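Local coordinates for protein alkaline phosphatase D (Bacillus subtilis, PDB 2YEQ) that hydrolyses phosphate esters as a phosphodiesterase and alkaline phosphatase, at an active site that holds iron and calcium, at residues A[153-165]-A[509-521]. Residues are numbered along the deposited sequence; the frame is centred on the assembly and turned at random.
With FE (Fe (III) ion), chain B; NA (sodium ion), chain C; PO4 (phosphate ion), chain D.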
loop_
_atom_site.group_PDB
_atom_site.type_symbol
_atom_site.label_atom_id
_atom_site.label_comp_id
_atom_site.label_asym_id
_atom_site.label_seq_id
_atom_site.Cartn_x
_atom_site.Cartn_y
_atom_site.Cartn_z
ATOM N N ILE A 153 3.212 5.817 -6.048
ATOM C CA ILE A 153 3.379 6.596 -7.278
ATOM C C ILE A 153 3.259 5.670 -8.474
ATOM O O ILE A 153 3.318 4.455 -8.301
ATOM C CB ILE A 153 4.757 7.303 -7.372
ATOM C CG1 ILE A 153 5.903 6.273 -7.418
ATOM C CG2 ILE A 153 4.945 8.296 -6.213
ATOM C CD1 ILE A 153 7.243 6.852 -7.924
ATOM N N TYR A 154 3.046 6.254 -9.659
ATOM C CA TYR A 154 3.140 5.553 -10.932
ATOM C C TYR A 154 4.258 6.251 -11.729
ATOM O O TYR A 154 4.536 7.442 -11.509
ATOM C CB TYR A 154 1.816 5.560 -11.715
ATOM C CG TYR A 154 0.760 4.640 -11.119
ATOM C CD1 TYR A 154 0.175 4.927 -9.872
ATOM C CD2 TYR A 154 0.389 3.471 -11.763
ATOM C CE1 TYR A 154 -0.766 4.091 -9.302
ATOM C CE2 TYR A 154 -0.569 2.607 -11.207
ATOM C CZ TYR A 154 -1.126 2.914 -9.964
ATOM O OH TYR A 154 -2.072 2.104 -9.407
ATOM N N GLU A 155 4.856 5.505 -12.650
ATOM C CA GLU A 155 6.099 5.901 -13.322
ATOM C C GLU A 155 5.926 6.540 -14.678
ATOM O O GLU A 155 6.894 7.072 -15.257
ATOM C CB GLU A 155 7.013 4.672 -13.435
ATOM C CG GLU A 155 6.672 3.717 -14.611
ATOM C CD GLU A 155 5.629 2.661 -14.255
ATOM O OE1 GLU A 155 4.926 2.827 -13.226
ATOM O OE2 GLU A 155 5.482 1.678 -15.029
ATOM N N TYR A 156 4.713 6.482 -15.209
ATOM C CA TYR A 156 4.440 6.852 -16.581
ATOM C C TYR A 156 4.672 8.326 -16.922
ATOM O O TYR A 156 4.709 9.185 -16.045
ATOM C CB TYR A 156 3.005 6.493 -16.944
ATOM C CG TYR A 156 2.731 5.006 -16.871
ATOM C CD1 TYR A 156 3.227 4.150 -17.843
ATOM C CD2 TYR A 156 1.998 4.455 -15.820
ATOM C CE1 TYR A 156 2.999 2.789 -17.778
ATOM C CE2 TYR A 156 1.775 3.101 -15.738
ATOM C CZ TYR A 156 2.290 2.270 -16.704
ATOM O OH TYR A 156 2.067 0.919 -16.626
ATOM N N GLY A 157 4.889 8.571 -18.212
ATOM C CA GLY A 157 4.739 9.886 -18.800
ATOM C C GLY A 157 3.264 10.199 -18.948
ATOM O O GLY A 157 2.407 9.397 -18.557
ATOM N N PRO A 158 2.954 11.360 -19.508
ATOM C CA PRO A 158 1.562 11.766 -19.654
ATOM C C PRO A 158 0.883 11.084 -20.839
ATOM O O PRO A 158 1.546 10.724 -21.808
ATOM C CB PRO A 158 1.663 13.285 -19.850
ATOM C CG PRO A 158 2.970 13.498 -20.432
ATOM C CD PRO A 158 3.877 12.466 -19.818
ATOM N N ASN A 159 -0.429 10.892 -20.752
ATOM C CA ASN A 159 -1.214 10.279 -21.826
ATOM C C ASN A 159 -0.745 8.870 -22.180
ATOM O O ASN A 159 -0.758 8.472 -23.353
ATOM C CB ASN A 159 -1.164 11.134 -23.105
ATOM C CG ASN A 159 -1.523 12.583 -22.858
ATOM O OD1 ASN A 159 -0.724 13.497 -23.121
ATOM N ND2 ASN A 159 -2.730 12.806 -22.353
ATOM N N GLU A 160 -0.275 8.122 -21.197
ATOM C CA GLU A 160 0.168 6.766 -21.459
ATOM C C GLU A 160 -0.799 5.772 -20.842
ATOM O O GLU A 160 -1.459 5.003 -21.569
ATOM C CB GLU A 160 1.594 6.563 -20.962
ATOM C CG GLU A 160 2.601 7.281 -21.848
ATOM C CD GLU A 160 3.975 7.409 -21.232
ATOM O OE1 GLU A 160 4.274 6.686 -20.252
ATOM O OE2 GLU A 160 4.759 8.255 -21.740
ATOM N N TYR A 161 -0.873 5.781 -19.513
ATOM C CA TYR A 161 -1.780 4.902 -18.788
ATOM C C TYR A 161 -3.066 5.664 -18.542
ATOM O O TYR A 161 -3.173 6.430 -17.581
ATOM C CB TYR A 161 -1.139 4.460 -17.490
ATOM C CG TYR A 161 -2.019 3.605 -16.597
ATOM C CD1 TYR A 161 -3.026 2.789 -17.122
ATOM C CD2 TYR A 161 -1.844 3.617 -15.233
ATOM C CE1 TYR A 161 -3.817 2.020 -16.299
ATOM C CE2 TYR A 161 -2.617 2.839 -14.406
ATOM C CZ TYR A 161 -3.596 2.050 -14.935
ATOM O OH TYR A 161 -4.390 1.309 -14.097
ATOM N N VAL A 162 -4.023 5.468 -19.443
ATOM C CA VAL A 162 -5.180 6.334 -19.539
ATOM C C VAL A 162 -6.428 5.649 -18.975
ATOM O O VAL A 162 -6.783 4.532 -19.352
ATOM C CB VAL A 162 -5.401 6.812 -20.967
ATOM C CG1 VAL A 162 -6.696 7.690 -21.070
ATOM C CG2 VAL A 162 -4.135 7.600 -21.438
ATOM N N SER A 163 -7.069 6.333 -18.032
ATOM C CA SER A 163 -8.262 5.821 -17.384
ATOM C C SER A 163 -9.438 5.796 -18.362
ATOM O O SER A 163 -9.564 6.673 -19.209
ATOM C CB SER A 163 -8.600 6.710 -16.176
ATOM O OG SER A 163 -9.931 6.554 -15.780
ATOM N N LYS A 164 -10.325 4.817 -18.197
ATOM C CA LYS A 164 -11.591 4.797 -18.931
ATOM C C LYS A 164 -12.408 6.063 -18.743
ATOM O O LYS A 164 -13.124 6.449 -19.660
ATOM C CB LYS A 164 -12.458 3.607 -18.522
ATOM C CG LYS A 164 -12.281 2.392 -19.431
ATOM C CD LYS A 164 -12.941 2.582 -20.803
ATOM C CE LYS A 164 -11.953 2.358 -21.955
ATOM N NZ LYS A 164 -11.387 0.986 -21.955
ATOM N N THR A 165 -12.302 6.722 -17.581
ATOM C CA THR A 165 -13.064 7.956 -17.352
ATOM C C THR A 165 -12.235 9.241 -17.547
ATOM O O THR A 165 -12.695 10.328 -17.214
ATOM C CB THR A 165 -13.809 7.923 -15.987
ATOM O OG1 THR A 165 -12.904 7.618 -14.918
ATOM C CG2 THR A 165 -14.907 6.874 -16.025
ATOM N N SER A 509 -4.854 -1.974 -20.540
ATOM C CA SER A 509 -4.606 -0.556 -20.401
ATOM C C SER A 509 -3.134 -0.276 -20.054
ATOM O O SER A 509 -2.557 0.690 -20.561
ATOM C CB SER A 509 -5.553 0.048 -19.367
ATOM O OG SER A 509 -5.423 1.444 -19.367
ATOM N N HIS A 510 -2.521 -1.124 -19.228
ATOM C CA HIS A 510 -1.084 -1.041 -18.983
ATOM C C HIS A 510 -0.247 -1.372 -20.244
ATOM O O HIS A 510 0.844 -0.819 -20.420
ATOM C CB HIS A 510 -0.670 -1.974 -17.862
ATOM C CG HIS A 510 -1.044 -1.491 -16.496
ATOM N ND1 HIS A 510 -2.310 -1.641 -15.972
ATOM C CD2 HIS A 510 -0.313 -0.881 -15.538
ATOM C CE1 HIS A 510 -2.339 -1.150 -14.746
ATOM N NE2 HIS A 510 -1.138 -0.688 -14.455
ATOM N N ASN A 511 -0.741 -2.271 -21.100
ATOM C CA ASN A 511 -0.021 -2.608 -22.342
ATOM C C ASN A 511 -0.138 -1.493 -23.385
ATOM O O ASN A 511 0.808 -1.215 -24.107
ATOM C CB ASN A 511 -0.495 -3.951 -22.918
ATOM C CG ASN A 511 -0.126 -5.130 -22.034
ATOM O OD1 ASN A 511 0.878 -5.103 -21.316
ATOM N ND2 ASN A 511 -0.957 -6.169 -22.066
ATOM N N LYS A 512 -1.300 -0.853 -23.456
ATOM C CA LYS A 512 -1.465 0.354 -24.282
ATOM C C LYS A 512 -0.506 1.463 -23.851
ATOM O O LYS A 512 0.054 2.153 -24.697
ATOM C CB LYS A 512 -2.902 0.873 -24.210
ATOM C CG LYS A 512 -3.864 0.125 -25.101
ATOM C CD LYS A 512 -3.701 0.513 -26.581
ATOM C CE LYS A 512 -3.443 -0.707 -27.471
ATOM N NZ LYS A 512 -3.648 -0.393 -28.912
ATOM N N ALA A 513 -0.308 1.621 -22.539
ATOM C CA ALA A 513 0.631 2.610 -22.019
ATOM C C ALA A 513 2.028 2.336 -22.568
ATOM O O ALA A 513 2.669 3.237 -23.105
ATOM C CB ALA A 513 0.654 2.611 -20.480
ATOM N N HIS A 514 2.498 1.102 -22.408
ATOM C CA HIS A 514 3.842 0.708 -22.885
ATOM C C HIS A 514 3.999 0.953 -24.383
ATOM O O HIS A 514 5.031 1.430 -24.843
ATOM C CB HIS A 514 4.123 -0.773 -22.582
ATOM C CG HIS A 514 5.433 -1.266 -23.116
ATOM N ND1 HIS A 514 5.544 -1.933 -24.321
ATOM C CD2 HIS A 514 6.686 -1.187 -22.611
ATOM C CE1 HIS A 514 6.809 -2.254 -24.526
ATOM N NE2 HIS A 514 7.523 -1.813 -23.504
ATOM N N GLU A 515 2.965 0.629 -25.139
ATOM C CA GLU A 515 2.968 0.872 -26.575
ATOM C C GLU A 515 3.148 2.356 -26.875
ATOM O O GLU A 515 3.991 2.713 -27.690
ATOM C CB GLU A 515 1.664 0.353 -27.191
ATOM C CG GLU A 515 1.504 0.591 -28.684
ATOM C CD GLU A 515 0.047 0.763 -29.087
ATOM O OE1 GLU A 515 -0.543 1.830 -28.781
ATOM O OE2 GLU A 515 -0.503 -0.175 -29.703
ATOM N N LYS A 516 2.355 3.213 -26.224
ATOM C CA LYS A 516 2.489 4.671 -26.375
ATOM C C LYS A 516 3.893 5.161 -26.023
ATOM O O LYS A 516 4.418 6.025 -26.703
ATOM C CB LYS A 516 1.441 5.424 -25.546
ATOM C CG LYS A 516 0.114 5.593 -26.269
ATOM C CD LYS A 516 -1.097 5.349 -25.368
ATOM C CE LYS A 516 -2.347 5.020 -26.179
ATOM N NZ LYS A 516 -3.559 5.617 -25.550
ATOM N N GLN A 517 4.493 4.608 -24.972
ATOM C CA GLN A 517 5.879 4.930 -24.605
ATOM C C GLN A 517 6.824 4.623 -25.760
ATOM O O GLN A 517 7.734 5.405 -26.040
ATOM C CB GLN A 517 6.339 4.125 -23.388
ATOM C CG GLN A 517 5.908 4.689 -22.057
ATOM C CD GLN A 517 6.206 3.761 -20.873
ATOM O OE1 GLN A 517 6.619 2.574 -21.019
ATOM N NE2 GLN A 517 6.010 4.305 -19.674
ATOM N N MET A 518 6.609 3.480 -26.416
ATOM C CA MET A 518 7.434 3.069 -27.557
ATOM C C MET A 518 7.185 3.979 -28.768
ATOM O O MET A 518 8.138 4.380 -29.435
ATOM C CB MET A 518 7.198 1.586 -27.917
ATOM C CG MET A 518 8.485 0.755 -28.018
ATOM S SD MET A 518 9.242 0.398 -26.408
ATOM C CE MET A 518 10.990 0.664 -26.731
ATOM N N ILE A 519 5.920 4.310 -29.044
ATOM C CA ILE A 519 5.586 5.227 -30.143
ATOM C C ILE A 519 6.215 6.614 -29.935
ATOM O O ILE A 519 6.622 7.262 -30.898
ATOM C CB ILE A 519 4.069 5.413 -30.310
ATOM C CG1 ILE A 519 3.412 4.141 -30.832
ATOM C CG2 ILE A 519 3.753 6.559 -31.264
ATOM C CD1 ILE A 519 1.890 4.191 -30.743
ATOM N N LYS A 520 6.301 7.066 -28.685
ATOM C CA LYS A 520 6.910 8.372 -28.377
ATOM C C LYS A 520 8.401 8.392 -28.717
ATOM O O LYS A 520 8.914 9.403 -29.199
ATOM C CB LYS A 520 6.724 8.742 -26.908
ATOM C CG LYS A 520 5.408 9.419 -26.585
ATOM C CD LYS A 520 5.302 9.624 -25.071
ATOM C CE LYS A 520 3.921 10.048 -24.630
ATOM N NZ LYS A 520 3.939 10.463 -23.195
ATOM N N LYS A 521 9.089 7.281 -28.467
ATOM C CA LYS A 521 10.406 7.051 -29.059
ATOM C C LYS A 521 10.294 6.769 -30.575
ATOM O O LYS A 521 11.184 6.158 -31.162
ATOM C CB LYS A 521 11.118 5.902 -28.344
ATOM C CG LYS A 521 11.661 6.274 -26.972
ATOM C CD LYS A 521 10.733 5.840 -25.850
ATOM C CE LYS A 521 11.469 5.651 -24.530
ATOM N NZ LYS A 521 11.417 4.233 -24.085
HETATM FE FE FE B . -2.184 0.124 -9.180
HETATM NA NA NA C . 8.001 1.542 -19.014
HETATM P P PO4 D . -1.474 -2.012 -11.036
HETATM O O1 PO4 D . -2.329 -2.853 -11.911
HETATM O O2 PO4 D . -0.072 -2.496 -10.816
HETATM O O3 PO4 D . -1.631 -0.536 -11.340
HETATM O O4 PO4 D . -1.955 -2.175 -9.564
HETATM O O HOH W 1 6.193 1.554 -17.672
HETATM O O HOH W 2 3.403 -0.485 -18.689
HETATM O O HOH W 3 2.200 13.022 -24.125
HETATM O O HOH W 4 -2.712 8.238 -26.082
HETATM O O HOH W 5 -3.825 3.101 -21.282
HETATM O O HOH W 6 9.762 1.446 -20.346
HETATM O O HOH W 7 7.247 -0.489 -19.746
#
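Tyr-161 CE1 lies over one face of the His-510 imidazole, toward its rim; the rings meet obliquely, with centroids 4.2 Å apart and planes at 36°. Ser-509 OG sits at the edge of the Tyr-161 ring, in its plane. Tyr-156 OH meets the edge of the imidazole, 3.2 Å from His-510 CD2; water 2 takes the hydrogen bond of this hydroxyl and gives one to His-510 O. The Tyr-156 ring itself has Tyr-161 CB over one face and Glu-155 OE2 over the opposite one. Gln-517 NE2 and Glu-160 OE1 lie at its edge. Ala-513 CB packs 3.6 Å from Tyr-156 CE1, where the helix comes close to the loop.

Glu-160 runs out extended beyond CG (chi2 166°), which carries its carboxylate to two helix residues. OE1 takes bonds from Gln-517 NE2 (3.0 Å) and Gly-157 N, which come from opposite faces of the carboxylate plane. OE2 forms a salt bridge with Lys-520 NZ at 2.8 Å, on its anti side. The same ammonium also donates to Pro-158 O, in the carbonyl plane. Water 5 joins Glu-160 O and Val-162 N to Ser-509.

Gln-517 OE1 binds sodium, along with Glu-175 and Glu-214. His-510 ND1 bonds to Arg-506 O, and NE2 gives a weak bond to phosphate O3. The phosphate, probably from the crystallisation liquor, binds the iron through O3 and O4. Tyr-154 OH binds this iron at 2.0 Å, with Cys-124, Asp-151 and His-382. Helix 504-520 thus packs on the loop that gives the iron its tyrosine ligand and brings His-510 to the phosphate in the PhoD active site.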